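Local coordinates for protein ectonucleotide pyrophosphatase/phosphodiesterase family member 5 (Mus musculus, PDB 5VEO) that probably hydrolyses phosphodiester or pyrophosphate bonds at a zinc-bearing active site, with restricted nucleotide hydrolysis, as a member of the ectonucleotide pyrophosphatase/phosphodiesterase family, at residues V147-R152 with L171-P176; G121-P126 with Y139-N144. The protein carries 1 engineered substitution. All blocks are in the same frame, centred on the assembly; numbering follows the deposited sequence.

Interaction 1 (V147-R152 with L171-P176); sequences VSFEDR and LYWEEP. With AMP (adenosine monophosphate), chain Q.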
loop_
_atom_site.group_PDB
_atom_site.type_symbol
_atom_site.label_atom_id
_atom_site.label_comp_id
_atom_site.label_asym_id
_atom_site.label_seq_id
_atom_site.Cartn_x
_atom_site.Cartn_y
_atom_site.Cartn_z
ATOM N N VAL A 147 2.740 19.142 2.189
ATOM C CA VAL A 147 1.812 19.518 3.245
ATOM C C VAL A 147 2.188 18.754 4.504
ATOM O O VAL A 147 2.364 17.527 4.479
ATOM C CB VAL A 147 0.363 19.238 2.821
ATOM C CG1 VAL A 147 -0.586 19.501 3.963
ATOM C CG2 VAL A 147 -0.017 20.100 1.627
ATOM N N SER A 148 2.334 19.483 5.603
ATOM C CA SER A 148 2.802 18.907 6.849
ATOM C C SER A 148 1.805 17.878 7.376
ATOM O O SER A 148 0.600 17.910 7.081
ATOM C CB SER A 148 3.001 20.003 7.891
ATOM O OG SER A 148 1.742 20.494 8.305
ATOM N N PHE A 149 2.329 16.954 8.180
ATOM C CA PHE A 149 1.466 15.997 8.851
ATOM C C PHE A 149 0.422 16.707 9.698
ATOM O O PHE A 149 -0.754 16.324 9.706
ATOM C CB PHE A 149 2.303 15.079 9.727
ATOM C CG PHE A 149 1.508 14.028 10.392
ATOM C CD1 PHE A 149 1.158 14.147 11.728
ATOM C CD2 PHE A 149 1.085 12.921 9.684
ATOM C CE1 PHE A 149 0.422 13.158 12.349
ATOM C CE2 PHE A 149 0.343 11.933 10.301
ATOM C CZ PHE A 149 0.004 12.057 11.629
ATOM N N GLU A 150 0.836 17.765 10.398
ATOM C CA GLU A 150 -0.069 18.493 11.279
ATOM C C GLU A 150 -1.201 19.141 10.489
ATOM O O GLU A 150 -2.354 19.173 10.947
ATOM C CB GLU A 150 0.729 19.529 12.073
ATOM C CG GLU A 150 1.776 18.911 13.040
ATOM C CD GLU A 150 2.987 18.267 12.354
ATOM O OE1 GLU A 150 3.333 18.672 11.213
ATOM O OE2 GLU A 150 3.587 17.332 12.974
ATOM N N ASP A 151 -0.907 19.626 9.284
ATOM C CA ASP A 151 -1.969 20.204 8.460
ATOM C C ASP A 151 -2.918 19.126 7.948
ATOM O O ASP A 151 -4.129 19.359 7.825
ATOM C CB ASP A 151 -1.359 20.987 7.301
ATOM C CG ASP A 151 -0.884 22.372 7.721
ATOM O OD1 ASP A 151 -1.268 22.817 8.815
ATOM O OD2 ASP A 151 -0.138 23.022 6.956
ATOM N N ARG A 152 -2.383 17.943 7.617
ATOM C CA ARG A 152 -3.243 16.840 7.204
ATOM C C ARG A 152 -4.168 16.429 8.335
ATOM O O ARG A 152 -5.369 16.219 8.120
ATOM C CB ARG A 152 -2.395 15.646 6.744
ATOM C CG ARG A 152 -1.552 15.964 5.541
ATOM C CD ARG A 152 -0.653 14.792 5.115
ATOM N NE ARG A 152 0.512 15.275 4.376
ATOM C CZ ARG A 152 1.253 14.539 3.540
ATOM N NH1 ARG A 152 0.942 13.278 3.273
ATOM N NH2 ARG A 152 2.297 15.082 2.927
ATOM N N LEU A 171 -6.022 9.107 6.136
ATOM C CA LEU A 171 -4.876 9.971 6.386
ATOM C C LEU A 171 -3.620 9.224 5.975
ATOM O O LEU A 171 -3.442 8.069 6.358
ATOM C CB LEU A 171 -4.813 10.365 7.866
ATOM C CG LEU A 171 -3.599 11.105 8.392
ATOM C CD1 LEU A 171 -3.462 12.457 7.712
ATOM C CD2 LEU A 171 -3.650 11.266 9.921
ATOM N N TYR A 172 -2.770 9.876 5.192
ATOM C CA TYR A 172 -1.582 9.260 4.622
ATOM C C TYR A 172 -0.362 10.115 4.940
ATOM O O TYR A 172 -0.414 11.357 4.877
ATOM C CB TYR A 172 -1.766 9.097 3.113
ATOM C CG TYR A 172 -0.555 8.628 2.356
ATOM C CD1 TYR A 172 -0.169 7.294 2.373
ATOM C CD2 TYR A 172 0.210 9.519 1.641
ATOM C CE1 TYR A 172 0.942 6.863 1.673
ATOM C CE2 TYR A 172 1.320 9.106 0.946
ATOM C CZ TYR A 172 1.693 7.779 0.973
ATOM O OH TYR A 172 2.802 7.397 0.278
ATOM N N TRP A 173 0.747 9.436 5.244
ATOM C CA TRP A 173 2.043 10.073 5.467
ATOM C C TRP A 173 3.126 9.233 4.798
ATOM O O TRP A 173 3.041 8.001 4.801
ATOM C CB TRP A 173 2.312 10.227 6.967
ATOM C CG TRP A 173 3.532 11.014 7.341
ATOM C CD1 TRP A 173 4.607 10.571 8.067
ATOM C CD2 TRP A 173 3.801 12.383 7.026
ATOM N NE1 TRP A 173 5.513 11.588 8.231
ATOM C CE2 TRP A 173 5.047 12.708 7.597
ATOM C CE3 TRP A 173 3.105 13.365 6.315
ATOM C CZ2 TRP A 173 5.619 13.968 7.470
ATOM C CZ3 TRP A 173 3.661 14.623 6.201
ATOM C CH2 TRP A 173 4.912 14.914 6.770
ATOM N N GLU A 174 4.151 9.904 4.231
ATOM C CA GLU A 174 5.137 9.255 3.363
ATOM C C GLU A 174 6.291 8.595 4.115
ATOM O O GLU A 174 7.104 7.888 3.484
ATOM C CB GLU A 174 5.703 10.271 2.375
ATOM C CG GLU A 174 4.677 10.823 1.390
ATOM C CD GLU A 174 3.775 11.929 1.939
ATOM O OE1 GLU A 174 2.807 12.292 1.220
ATOM O OE2 GLU A 174 4.059 12.464 3.044
ATOM N N GLU A 175 6.396 8.829 5.419
ATOM C CA GLU A 175 7.388 8.152 6.253
ATOM C C GLU A 175 6.735 7.019 7.040
ATOM O O GLU A 175 5.558 7.130 7.444
ATOM C CB GLU A 175 8.055 9.138 7.210
ATOM C CG GLU A 175 8.965 10.143 6.539
ATOM C CD GLU A 175 10.313 9.574 6.077
ATOM O OE1 GLU A 175 10.443 8.351 5.854
ATOM O OE2 GLU A 175 11.247 10.390 5.916
ATOM N N PRO A 176 7.512 5.949 7.319
ATOM C CA PRO A 176 8.965 5.818 7.171
ATOM C C PRO A 176 9.477 5.243 5.827
ATOM O O PRO A 176 10.657 4.928 5.707
ATOM C CB PRO A 176 9.316 4.879 8.324
ATOM C CG PRO A 176 8.149 3.975 8.403
ATOM C CD PRO A 176 6.957 4.853 8.131
HETATM P P AMP Q . 5.925 3.322 -2.611
HETATM O O1P AMP Q . 5.448 2.249 -3.543
HETATM O O2P AMP Q . 7.452 3.458 -2.637
HETATM O O3P AMP Q . 5.422 3.143 -1.181
HETATM O "O5'" AMP Q . 5.333 4.725 -3.105
HETATM C "C5'" AMP Q . 5.182 5.789 -2.154
HETATM C "C4'" AMP Q . 5.440 7.154 -2.727
HETATM O "O4'" AMP Q . 4.321 7.528 -3.520
HETATM C "C3'" AMP Q . 5.561 8.244 -1.660
HETATM O "O3'" AMP Q . 6.902 8.664 -1.532
HETATM C "C2'" AMP Q . 4.694 9.398 -2.174
HETATM O "O2'" AMP Q . 5.332 10.645 -2.223
HETATM C "C1'" AMP Q . 4.274 8.932 -3.553
HETATM N N9 AMP Q . 2.931 9.337 -3.905
HETATM C C8 AMP Q . 1.779 8.971 -3.317
HETATM N N7 AMP Q . 0.734 9.549 -3.958
HETATM C C5 AMP Q . 1.265 10.283 -4.971
HETATM C C6 AMP Q . 0.745 11.143 -6.053
HETATM N N6 AMP Q . -0.580 11.339 -6.176
HETATM N N1 AMP Q . 1.621 11.716 -6.898
HETATM C C2 AMP Q . 2.951 11.536 -6.803
HETATM N N3 AMP Q . 3.508 10.763 -5.856
HETATM C C4 AMP Q . 2.707 10.144 -4.930
#
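Arg152, Trp173 and Phe149 carry the join between the first turn of helix 149-160 and the end of strand 168-173. The edge of the Trp173 indole points into one face of the Arg152 guanidinium, CE3 3.5 Å above its centre, the two planes 73° apart. At the guanidinium edge Arg152 NH1 donates a fairly straight bond to Glu174 OE1 (2.9 Å) within a salt bridge, and a more bent one to Tyr172 O (2.8 Å). The other flank of Arg152, NE and NH2, grips Val147 O side-on, so one carbonyl just ahead of the helix takes two donors. Phe149 comes over one face of the indole: Phe149 CB lies 3.8 Å from the centroid of the six-membered ring of Trp173 in a CH-pi contact. With CG anti to the backbone N (chi1 -177°), the Phe149 ring turns its edge toward the five-membered ring of Trp173 and leaves Phe149 CE2 4.1 Å from Leu171 CD2. Glu174 OE1 is also hydrogen-bonded to Tyr143 OH, and Glu174 CG lies 3.7 Å from AMP O2'. Arg152 thus sits behind the nucleotide pocket as a second-shell residue, restraining the Glu174 carboxylate together with Tyr143, and probably offsets its charge in this buried setting.

Interaction 2 (G121-P126 with Y139-N144); sequences GAAMWP and YYLPYN. With AMP (adenosine monophosphate), chain Q; NAG (2-acetamido-2-deoxy-beta-D-glucopyranose), chain I.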
loop_
_atom_site.group_PDB
_atom_site.type_symbol
_atom_site.label_atom_id
_atom_site.label_comp_id
_atom_site.label_asym_id
_atom_site.label_seq_id
_atom_site.Cartn_x
_atom_site.Cartn_y
_atom_site.Cartn_z
ATOM N N GLY A 121 -13.728 11.647 3.889
ATOM C CA GLY A 121 -12.672 12.628 3.773
ATOM C C GLY A 121 -11.321 11.967 3.601
ATOM O O GLY A 121 -11.079 10.918 4.198
ATOM N N ALA A 122 -10.454 12.566 2.798
ATOM C CA ALA A 122 -9.147 11.984 2.514
ATOM C C ALA A 122 -8.091 13.069 2.487
ATOM O O ALA A 122 -8.247 14.090 1.802
ATOM C CB ALA A 122 -9.153 11.238 1.187
ATOM N N ALA A 123 -7.020 12.838 3.233
ATOM C CA ALA A 123 -5.892 13.750 3.353
ATOM C C ALA A 123 -4.651 13.017 2.830
ATOM O O ALA A 123 -3.915 12.375 3.587
ATOM C CB ALA A 123 -5.741 14.205 4.770
ATOM N N MET A 124 -4.478 13.071 1.509
ATOM C CA MET A 124 -3.318 12.607 0.730
ATOM C C MET A 124 -3.300 11.098 0.508
ATOM O O MET A 124 -2.279 10.561 0.027
ATOM C CB MET A 124 -1.995 13.056 1.354
ATOM C CG MET A 124 -1.955 14.554 1.647
ATOM S SD MET A 124 -2.404 15.533 0.203
ATOM C CE MET A 124 -1.974 17.181 0.783
ATOM N N TRP A 125 -4.403 10.411 0.761
ATOM C CA TRP A 125 -4.483 8.971 0.524
ATOM C C TRP A 125 -4.371 8.658 -0.968
ATOM O O TRP A 125 -5.062 9.283 -1.780
ATOM C CB TRP A 125 -5.806 8.441 1.069
ATOM C CG TRP A 125 -5.945 6.952 0.987
ATOM C CD1 TRP A 125 -6.390 6.215 -0.066
ATOM C CD2 TRP A 125 -5.638 6.026 2.028
ATOM N NE1 TRP A 125 -6.366 4.876 0.249
ATOM C CE2 TRP A 125 -5.923 4.739 1.540
ATOM C CE3 TRP A 125 -5.158 6.166 3.327
ATOM C CZ2 TRP A 125 -5.732 3.588 2.317
ATOM C CZ3 TRP A 125 -4.975 5.034 4.089
ATOM C CH2 TRP A 125 -5.261 3.764 3.581
ATOM N N PRO A 126 -3.554 7.681 -1.363
ATOM C CA PRO A 126 -3.415 7.336 -2.789
ATOM C C PRO A 126 -4.742 7.120 -3.512
ATOM O O PRO A 126 -5.592 6.334 -3.090
ATOM C CB PRO A 126 -2.584 6.050 -2.737
ATOM C CG PRO A 126 -1.713 6.270 -1.566
ATOM C CD PRO A 126 -2.589 6.935 -0.539
ATOM N N TYR A 139 -14.793 15.194 0.805
ATOM C CA TYR A 139 -13.717 16.134 1.053
ATOM C C TYR A 139 -12.395 15.464 0.725
ATOM O O TYR A 139 -12.168 14.317 1.129
ATOM C CB TYR A 139 -13.660 16.590 2.514
ATOM C CG TYR A 139 -14.959 17.111 3.129
ATOM C CD1 TYR A 139 -15.330 18.431 2.973
ATOM C CD2 TYR A 139 -15.773 16.293 3.896
ATOM C CE1 TYR A 139 -16.483 18.922 3.541
ATOM C CE2 TYR A 139 -16.947 16.777 4.479
ATOM C CZ TYR A 139 -17.286 18.095 4.295
ATOM O OH TYR A 139 -18.448 18.594 4.870
ATOM N N TYR A 140 -11.505 16.184 0.048
ATOM C CA TYR A 140 -10.179 15.633 -0.218
ATOM C C TYR A 140 -9.196 16.764 -0.479
ATOM O O TYR A 140 -9.577 17.892 -0.826
ATOM C CB TYR A 140 -10.194 14.655 -1.403
ATOM C CG TYR A 140 -10.438 15.308 -2.735
ATOM C CD1 TYR A 140 -9.383 15.738 -3.522
ATOM C CD2 TYR A 140 -11.731 15.496 -3.210
ATOM C CE1 TYR A 140 -9.609 16.361 -4.757
ATOM C CE2 TYR A 140 -11.966 16.124 -4.440
ATOM C CZ TYR A 140 -10.902 16.540 -5.206
ATOM O OH TYR A 140 -11.136 17.160 -6.419
ATOM N N LEU A 141 -7.940 16.446 -0.327
ATOM C CA LEU A 141 -6.846 17.350 -0.657
ATOM C C LEU A 141 -6.166 16.927 -1.954
ATOM O O LEU A 141 -5.829 15.748 -2.114
ATOM C CB LEU A 141 -5.810 17.381 0.464
ATOM C CG LEU A 141 -6.319 17.622 1.896
ATOM C CD1 LEU A 141 -5.166 17.624 2.905
ATOM C CD2 LEU A 141 -7.129 18.922 1.984
ATOM N N PRO A 142 -5.917 17.833 -2.895
ATOM C CA PRO A 142 -5.004 17.511 -3.998
ATOM C C PRO A 142 -3.666 17.029 -3.461
ATOM O O PRO A 142 -3.115 17.609 -2.528
ATOM C CB PRO A 142 -4.872 18.848 -4.737
ATOM C CG PRO A 142 -6.120 19.574 -4.384
ATOM C CD PRO A 142 -6.334 19.238 -2.946
ATOM N N TYR A 143 -3.145 15.937 -4.020
ATOM C CA TYR A 143 -1.936 15.367 -3.437
ATOM C C TYR A 143 -0.795 16.378 -3.469
ATOM O O TYR A 143 -0.482 16.974 -4.512
ATOM C CB TYR A 143 -1.486 14.087 -4.146
ATOM C CG TYR A 143 -0.280 13.516 -3.428
ATOM C CD1 TYR A 143 1.001 13.702 -3.909
ATOM C CD2 TYR A 143 -0.432 12.878 -2.202
ATOM C CE1 TYR A 143 2.106 13.209 -3.232
ATOM C CE2 TYR A 143 0.668 12.384 -1.507
ATOM C CZ TYR A 143 1.945 12.584 -2.018
ATOM O OH TYR A 143 3.037 12.087 -1.331
ATOM N N ASN A 144 -0.147 16.537 -2.320
ATOM C CA ASN A 144 0.992 17.439 -2.210
ATOM C C ASN A 144 1.833 16.957 -1.038
ATOM O O ASN A 144 1.447 17.127 0.122
ATOM C CB ASN A 144 0.530 18.882 -2.028
ATOM C CG ASN A 144 1.678 19.858 -2.082
ATOM O OD1 ASN A 144 2.780 19.549 -1.634
ATOM N ND2 ASN A 144 1.433 21.046 -2.632
HETATM P P AMP Q . 5.925 3.322 -2.611
HETATM O O1P AMP Q . 5.448 2.249 -3.543
HETATM O O2P AMP Q . 7.452 3.458 -2.637
HETATM O O3P AMP Q . 5.422 3.143 -1.181
HETATM O "O5'" AMP Q . 5.333 4.725 -3.105
HETATM C "C5'" AMP Q . 5.182 5.789 -2.154
HETATM C "C4'" AMP Q . 5.440 7.154 -2.727
HETATM O "O4'" AMP Q . 4.321 7.528 -3.520
HETATM C "C3'" AMP Q . 5.561 8.244 -1.660
HETATM O "O3'" AMP Q . 6.902 8.664 -1.532
HETATM C "C2'" AMP Q . 4.694 9.398 -2.174
HETATM O "O2'" AMP Q . 5.332 10.645 -2.223
HETATM C "C1'" AMP Q . 4.274 8.932 -3.553
HETATM N N9 AMP Q . 2.931 9.337 -3.905
HETATM C C8 AMP Q . 1.779 8.971 -3.317
HETATM N N7 AMP Q . 0.734 9.549 -3.958
HETATM C C5 AMP Q . 1.265 10.283 -4.971
HETATM C C6 AMP Q . 0.745 11.143 -6.053
HETATM N N6 AMP Q . -0.580 11.339 -6.176
HETATM N N1 AMP Q . 1.621 11.716 -6.898
HETATM C C2 AMP Q . 2.951 11.536 -6.803
HETATM N N3 AMP Q . 3.508 10.763 -5.856
HETATM C C4 AMP Q . 2.707 10.144 -4.930
HETATM C C1 NAG I . 2.482 22.023 -2.733
HETATM C C2 NAG I . 2.352 22.845 -4.008
HETATM C C3 NAG I . 3.571 23.722 -4.163
HETATM C C4 NAG I . 3.709 24.637 -2.957
HETATM C C5 NAG I . 3.634 23.897 -1.615
HETATM C C6 NAG I . 3.387 24.889 -0.495
HETATM C C7 NAG I . 1.299 22.240 -6.147
HETATM C C8 NAG I . 1.279 21.260 -7.284
HETATM N N2 NAG I . 2.190 21.998 -5.179
HETATM O O3 NAG I . 3.426 24.520 -5.332
HETATM O O4 NAG I . 4.962 25.305 -3.023
HETATM O O5 NAG I . 2.569 22.919 -1.578
HETATM O O6 NAG I . 2.721 24.338 0.633
HETATM O O7 NAG I . 0.543 23.208 -6.110
HETATM O O HOH W 1 -6.182 13.595 -0.688
#
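Tyr143 and Met124 meet where two parallel strands run out toward the nucleotide. Met124 CB lies 3.9 Å from Tyr143 CD2, and the methionine sulfur stands obliquely to the same ring in a Met-aromatic contact. Bent at chi2 (-52°), the methionine chain curls back along residues 141-144: Met124 SD takes a weak hydrogen bond from Asn144 N, and Met124 CE packs 3.9 Å from Leu141 CB. One face of the Tyr143 ring receives the adenine of AMP, with AMP C5 3.5 Å above the ring plane, while Met124 O lies at the ring's edge. Tyr143 OH accepts from AMP O2' at 2.9 Å. A leucine in place of Tyr143 would probably leave the adenine without its aromatic face and both AMP O2' and the Glu174 carboxylate without their shared hydroxyl partner.

Behind this first shell, the strands hold the register through Ala122 N to Tyr139 O (3.0 Å) and Leu141 N to Ala122 O (3.2 Å). Past them a water accepts from Met124 N and lies 2.6 Å from Leu141 O, to which it probably donates, bridging the two segments as they leave the sheet. Tyr143 N is held by Asp129, and Asn144 ND2 carries the N-linked sugar. This parallel strand pair thus delivers one tyrosine to the nucleotide, which it meets in two ways: one face of its ring lies against the adenine and its hydroxyl accepts from the ribose O2'.

In the fold
Interaction 1 is buried and packs a helix start against strand 168-173; interaction 2, only partly buried, joins strand 120-123 to the outermost strand 139-140 of the same mixed sheet. Strands 120-123 and 168-173 are neighbours, and Tyr172 N probably bonds to Ala123 O between them. The chemistry differs accordingly: a salt bridge and aromatic packing in interaction 1, backbone pairing, a bridging water and a sulfur contact in interaction 2, which ends beside a glycan. The two converge on AMP, where the bond between Glu174 and Tyr143 joins one contact to the other. Arg152 NH1 also packs 3.5 Å from Met124 CB, joining the two contacts beside the pocket.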